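PDB 4OVK: periplasmic binding protein from Veillonella parvula, which probably captures a solute, of a kind not yet established, in the periplasm and delivers it to an ABC transporter for import. Local coordinates for residues 180-185 against 189-194; 221-226 against 258-263. All blocks are in the same frame, centred on the assembly; numbering follows the deposited sequence.

Contact 1 of 2, residues 180-185 against 189-194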
loop_
_atom_site.group_PDB
_atom_site.type_symbol
_atom_site.label_atom_id
_atom_site.label_comp_id
_atom_site.label_asym_id
_atom_site.label_seq_id
_atom_site.Cartn_x
_atom_site.Cartn_y
_atom_site.Cartn_z
ATOM N N LYS A 180 -4.198 -8.279 -21.689
ATOM C CA LYS A 180 -4.297 -6.831 -21.549
ATOM C C LYS A 180 -5.078 -6.479 -20.283
ATOM O O LYS A 180 -6.215 -6.917 -20.104
ATOM C CB LYS A 180 -4.969 -6.222 -22.772
ATOM C CG LYS A 180 -4.885 -4.705 -22.813
ATOM C CD LYS A 180 -5.546 -4.121 -24.055
ATOM C CE LYS A 180 -4.874 -4.576 -25.339
ATOM N NZ LYS A 180 -5.313 -3.725 -26.473
ATOM N N VAL A 181 -4.454 -5.678 -19.420
ATOM C CA VAL A 181 -4.980 -5.398 -18.080
ATOM C C VAL A 181 -5.211 -3.907 -17.908
ATOM O O VAL A 181 -4.320 -3.096 -18.222
ATOM C CB VAL A 181 -4.015 -5.870 -16.963
ATOM C CG1 VAL A 181 -4.646 -5.678 -15.591
ATOM C CG2 VAL A 181 -3.590 -7.324 -17.171
ATOM N N LEU A 182 -6.403 -3.568 -17.409
ATOM C CA LEU A 182 -6.794 -2.193 -17.091
ATOM C C LEU A 182 -6.944 -2.080 -15.573
ATOM O O LEU A 182 -7.643 -2.892 -14.950
ATOM C CB LEU A 182 -8.135 -1.860 -17.738
ATOM C CG LEU A 182 -8.624 -0.423 -17.518
ATOM C CD1 LEU A 182 -7.710 0.557 -18.241
ATOM C CD2 LEU A 182 -10.059 -0.278 -17.988
ATOM N N TYR A 183 -6.287 -1.085 -14.975
ATOM C CA TYR A 183 -6.454 -0.808 -13.556
ATOM C C TYR A 183 -7.376 0.411 -13.447
ATOM O O TYR A 183 -6.972 1.538 -13.727
ATOM C CB TYR A 183 -5.090 -0.575 -12.894
ATOM C CG TYR A 183 -4.990 -1.003 -11.427
ATOM C CD1 TYR A 183 -5.763 -0.402 -10.451
ATOM C CD2 TYR A 183 -4.114 -2.008 -11.029
ATOM C CE1 TYR A 183 -5.658 -0.778 -9.113
ATOM C CE2 TYR A 183 -4.014 -2.406 -9.705
ATOM C CZ TYR A 183 -4.780 -1.780 -8.747
ATOM O OH TYR A 183 -4.663 -2.157 -7.425
ATOM N N LEU A 184 -8.637 0.149 -13.115
ATOM C CA LEU A 184 -9.677 1.168 -13.052
ATOM C C LEU A 184 -9.788 1.701 -11.624
ATOM O O LEU A 184 -9.993 0.929 -10.685
ATOM C CB LEU A 184 -11.018 0.569 -13.540
ATOM C CG LEU A 184 -12.263 1.469 -13.563
ATOM C CD1 LEU A 184 -12.120 2.644 -14.529
ATOM C CD2 LEU A 184 -13.498 0.643 -13.929
ATOM N N GLN A 185 -9.628 3.018 -11.452
ATOM C CA GLN A 185 -9.658 3.605 -10.110
ATOM C C GLN A 185 -11.058 3.705 -9.517
ATOM O O GLN A 185 -11.252 3.454 -8.315
ATOM C CB GLN A 185 -9.043 5.007 -10.082
ATOM C CG GLN A 185 -8.630 5.415 -8.662
ATOM C CD GLN A 185 -8.055 6.819 -8.552
ATOM O OE1 GLN A 185 -7.286 7.115 -7.636
ATOM N NE2 GLN A 185 -8.435 7.694 -9.467
ATOM N N LEU A 189 -14.272 6.738 -14.868
ATOM C CA LEU A 189 -13.390 6.470 -16.006
ATOM C C LEU A 189 -11.942 6.930 -15.796
ATOM O O LEU A 189 -11.245 7.296 -16.742
ATOM C CB LEU A 189 -13.976 7.082 -17.291
ATOM C CG LEU A 189 -15.312 6.479 -17.730
ATOM C CD1 LEU A 189 -15.975 7.342 -18.794
ATOM C CD2 LEU A 189 -15.103 5.053 -18.230
ATOM N N THR A 190 -11.493 6.884 -14.548
ATOM C CA THR A 190 -10.116 7.199 -14.218
ATOM C C THR A 190 -9.334 5.906 -14.070
ATOM O O THR A 190 -9.751 4.995 -13.351
ATOM C CB THR A 190 -10.037 8.019 -12.926
ATOM O OG1 THR A 190 -10.817 9.203 -13.091
ATOM C CG2 THR A 190 -8.595 8.400 -12.617
ATOM N N VAL A 191 -8.198 5.841 -14.763
ATOM C CA VAL A 191 -7.412 4.618 -14.867
ATOM C C VAL A 191 -5.961 4.908 -14.499
ATOM O O VAL A 191 -5.522 6.067 -14.508
ATOM C CB VAL A 191 -7.490 4.022 -16.298
ATOM C CG1 VAL A 191 -8.949 3.830 -16.706
ATOM C CG2 VAL A 191 -6.772 4.905 -17.317
ATOM N N ALA A 192 -5.229 3.848 -14.176
ATOM C CA ALA A 192 -3.803 3.943 -13.889
ATOM C C ALA A 192 -3.023 4.178 -15.180
ATOM O O ALA A 192 -3.123 3.387 -16.115
ATOM C CB ALA A 192 -3.321 2.671 -13.221
ATOM N N GLY A 193 -2.257 5.266 -15.220
ATOM C CA GLY A 193 -1.485 5.653 -16.405
ATOM C C GLY A 193 -0.055 5.149 -16.341
ATOM O O GLY A 193 0.334 4.462 -15.386
ATOM N N ASN A 194 0.740 5.494 -17.350
ATOM C CA ASN A 194 2.086 4.916 -17.472
ATOM C C ASN A 194 3.148 5.487 -16.515
ATOM O O ASN A 194 4.291 5.048 -16.541
ATOM C CB ASN A 194 2.571 4.944 -18.928
ATOM C CG ASN A 194 2.742 6.350 -19.476
ATOM O OD1 ASN A 194 3.185 7.265 -18.773
ATOM N ND2 ASN A 194 2.398 6.526 -20.750
HETATM O O HOH W 1 -4.522 0.848 -16.251
#

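Contact 2 of 2, residues 221-226 against 258-263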
loop_
_atom_site.group_PDB
_atom_site.type_symbol
_atom_site.label_atom_id
_atom_site.label_comp_id
_atom_site.label_asym_id
_atom_site.label_seq_id
_atom_site.Cartn_x
_atom_site.Cartn_y
_atom_site.Cartn_z
ATOM N N VAL A 221 -10.027 8.997 -18.811
ATOM C CA VAL A 221 -10.091 8.667 -20.235
ATOM C C VAL A 221 -11.555 8.533 -20.665
ATOM O O VAL A 221 -12.464 8.661 -19.841
ATOM C CB VAL A 221 -9.309 7.366 -20.554
ATOM C CG1 VAL A 221 -7.865 7.478 -20.065
ATOM C CG2 VAL A 221 -9.989 6.131 -19.957
ATOM N N SER A 222 -11.778 8.298 -21.957
ATOM C CA SER A 222 -13.131 8.122 -22.497
ATOM C C SER A 222 -13.547 6.648 -22.506
ATOM O O SER A 222 -12.701 5.753 -22.594
ATOM C CB SER A 222 -13.208 8.665 -23.927
ATOM O OG SER A 222 -12.479 7.842 -24.826
HETATM N N MSE A 223 -14.854 6.401 -22.443
HETATM C CA MSE A 223 -15.379 5.044 -22.589
HETATM C C MSE A 223 -15.002 4.499 -23.949
HETATM O O MSE A 223 -14.766 3.299 -24.092
HETATM C CB MSE A 223 -16.895 5.027 -22.386
HETATM C CG MSE A 223 -17.499 3.624 -22.365
HETATM SE SE MSE A 223 -17.017 2.682 -20.704
HETATM C CE MSE A 223 -16.551 0.932 -21.462
ATOM N N GLU A 224 -14.922 5.366 -24.954
ATOM C CA GLU A 224 -14.537 4.935 -26.297
ATOM C C GLU A 224 -13.104 4.376 -26.339
ATOM O O GLU A 224 -12.861 3.341 -26.970
ATOM C CB GLU A 224 -14.718 6.078 -27.304
ATOM C CG GLU A 224 -14.538 5.659 -28.754
ATOM C CD GLU A 224 -13.201 6.088 -29.335
ATOM O OE1 GLU A 224 -13.096 7.246 -29.798
ATOM O OE2 GLU A 224 -12.260 5.262 -29.344
ATOM N N GLU A 225 -12.171 5.041 -25.654
ATOM C CA GLU A 225 -10.786 4.547 -25.541
ATOM C C GLU A 225 -10.742 3.148 -24.922
ATOM O O GLU A 225 -10.038 2.261 -25.413
ATOM C CB GLU A 225 -9.927 5.493 -24.686
ATOM C CG GLU A 225 -9.451 6.746 -25.399
ATOM C CD GLU A 225 -8.835 7.762 -24.451
ATOM O OE1 GLU A 225 -7.591 7.777 -24.337
ATOM O OE2 GLU A 225 -9.589 8.534 -23.813
ATOM N N ILE A 226 -11.497 2.962 -23.842
ATOM C CA ILE A 226 -11.529 1.683 -23.132
ATOM C C ILE A 226 -12.133 0.577 -24.014
ATOM O O ILE A 226 -11.644 -0.558 -24.011
ATOM C CB ILE A 226 -12.266 1.811 -21.770
ATOM C CG1 ILE A 226 -11.463 2.723 -20.820
ATOM C CG2 ILE A 226 -12.492 0.443 -21.127
ATOM C CD1 ILE A 226 -12.199 3.108 -19.557
ATOM N N SER A 258 -20.594 -3.737 -21.416
ATOM C CA SER A 258 -21.109 -5.093 -21.721
ATOM C C SER A 258 -20.366 -5.877 -22.809
ATOM O O SER A 258 -20.415 -7.108 -22.823
ATOM C CB SER A 258 -22.605 -5.043 -22.061
ATOM O OG SER A 258 -22.838 -4.374 -23.289
ATOM N N ASN A 259 -19.689 -5.171 -23.711
ATOM C CA ASN A 259 -19.003 -5.802 -24.836
ATOM C C ASN A 259 -17.483 -5.899 -24.657
ATOM O O ASN A 259 -16.770 -6.270 -25.593
ATOM C CB ASN A 259 -19.337 -5.038 -26.121
ATOM C CG ASN A 259 -20.806 -5.128 -26.488
ATOM O OD1 ASN A 259 -21.414 -6.202 -26.421
ATOM N ND2 ASN A 259 -21.387 -3.999 -26.880
ATOM N N ILE A 260 -16.992 -5.583 -23.456
ATOM C CA ILE A 260 -15.560 -5.654 -23.155
ATOM C C ILE A 260 -15.211 -7.096 -22.785
ATOM O O ILE A 260 -15.940 -7.726 -22.014
ATOM C CB ILE A 260 -15.179 -4.714 -21.988
ATOM C CG1 ILE A 260 -15.501 -3.255 -22.333
ATOM C CG2 ILE A 260 -13.707 -4.886 -21.604
ATOM C CD1 ILE A 260 -14.495 -2.580 -23.222
ATOM N N LYS A 261 -14.100 -7.608 -23.321
ATOM C CA LYS A 261 -13.682 -9.004 -23.078
ATOM C C LYS A 261 -13.670 -9.363 -21.582
ATOM O O LYS A 261 -14.252 -10.368 -21.181
ATOM C CB LYS A 261 -12.306 -9.288 -23.696
ATOM C CG LYS A 261 -12.278 -9.320 -25.223
ATOM C CD LYS A 261 -10.834 -9.346 -25.734
ATOM C CE LYS A 261 -10.746 -9.439 -27.246
ATOM N NZ LYS A 261 -9.328 -9.365 -27.704
ATOM N N ALA A 262 -13.023 -8.536 -20.763
ATOM C CA ALA A 262 -12.976 -8.774 -19.309
ATOM C C ALA A 262 -14.364 -8.915 -18.694
ATOM O O ALA A 262 -14.547 -9.667 -17.746
ATOM C CB ALA A 262 -12.195 -7.672 -18.585
ATOM N N VAL A 263 -15.340 -8.196 -19.244
ATOM C CA VAL A 263 -16.693 -8.205 -18.711
ATOM C C VAL A 263 -17.439 -9.456 -19.175
ATOM O O VAL A 263 -18.090 -10.134 -18.373
ATOM C CB VAL A 263 -17.442 -6.912 -19.089
ATOM C CG1 VAL A 263 -18.873 -6.936 -18.561
ATOM C CG2 VAL A 263 -16.690 -5.709 -18.535
#

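Contact 1 of 2, residues 180-185 against 189-194
Val191 brings its CG1 methyl down on two leucines that flank Tyr183. With CG1 beside the backbone N (chi1 -54°), that branch lies 3.8 Å from Leu182 CD1 and 4.0 Å from Leu184 CD1; it crosses the Leu182 side chain at about a right angle and that of Leu184 obliquely. CG lies opposite the backbone N in both leucines (chi1 -178° and -180°), which brings CD1 of each to Val191. Leu184 CD1 also rests against the carbonyl oxygen of Thr190.

The methyl of Ala192 packs on the CB of Tyr183 (CB to CB 3.7 Å), while the tyrosine ring leads away and its OH is hydrogen-bonded to Asp279. Gln185, extended beyond CG, runs alongside Thr190, its NE2 3.2 Å from Thr190 CG2, a meeting of amide and methyl and not a polar bond.

Two backbone bonds bracket the single antiparallel bridge between Leu184 and Val191: Ala192 N to Tyr183 O, 2.9 Å, and Gln185 N to Thr190 O, 2.7 Å. Beyond them the backbones diverge, and one water takes over, accepting from Tyr183 N and donating to Ala192 O.

Strand 180-184 is an inner strand of a parallel sheet, between 208-209 and 233-236, whereas 190-192 pairs with 218-220. Helix 197-204 touches Tyr183 and Ala192; helix 223-229 packs on Leu182 and Leu189.

Contact 2 of 2, residues 221-226 against 258-263
Ile260 makes every contact from the 258-263 side, meeting Ile226 and, more loosely, Met223 in the first turn of helix 223-229. The packing is apolar. The CB of Ile260 points at the helix, and with CG1 placed beside the backbone N (chi1 -60°) and CD1 turned again beyond it (chi2 -79°), the CD1 methyl ends over the backbone carbonyl of Ile226, 3.6 Å from Ile226 O. The same methyl lies 4.2 Å from Ile226 CG2, the two isoleucine side chains meeting at a slant. Of the Ile226 side chain, the CG2 branch does the touching; its CD1 packs instead on Leu189. A looser touch comes from Met223, built as selenomethionine, whose bent chain brings CE to 4.4 Å from Ile260 CG1.

No hydrogen bond joins the two segments; the polar interactions instead shape the helix start in 221-226. Ser222 is the N-cap, and its OG accepts from Glu225 N at 2.9 Å. Glu225 folds its carboxylate back and accepts in turn: OE2 takes the backbone N-H of Ser222 from above the carboxylate plane (2.9 Å) and the Ser222 hydroxyl on its anti lone pair (3.1 Å). Two donors thus grip one oxygen and probably hold the carboxylate in this rotation.

In the other segment, Ile260 is itself the N-cap of helix 261-264, where an isoleucine side chain cannot do the capping. Lys261 N is instead bonded to Asp230 OD1, just past the end of helix 223-229.

The reciprocal Ser222-Glu225 pair is a capping box, a common motif at helix N-termini, and Ile260 joins two helix starts of the domain that also holds the parallel sheet 208-209, 180-184, 233-236 and 268-270.

How the contacts relate
Contact 1 comes first along the chain and closes before contact 2 opens; their centres lie about 11 Å apart on the same side of the chain's centre. Leu189 is the joint between them: its backbone O probably accepts a hydrogen bond from Val221 N, and its CD2 packs on Ile226 CD1 (3.7 Å) and Met223 SE. Helix 223-229 thus meets both Leu189 and Ile260, while Val191 CG2 meets Val221 CG1 just before it. Both contacts belong to one lobe, built round the four-stranded parallel sheet containing 180-184, consistent with the two-lobed architecture of periplasmic binding proteins, in which a solute is usually held between lobes.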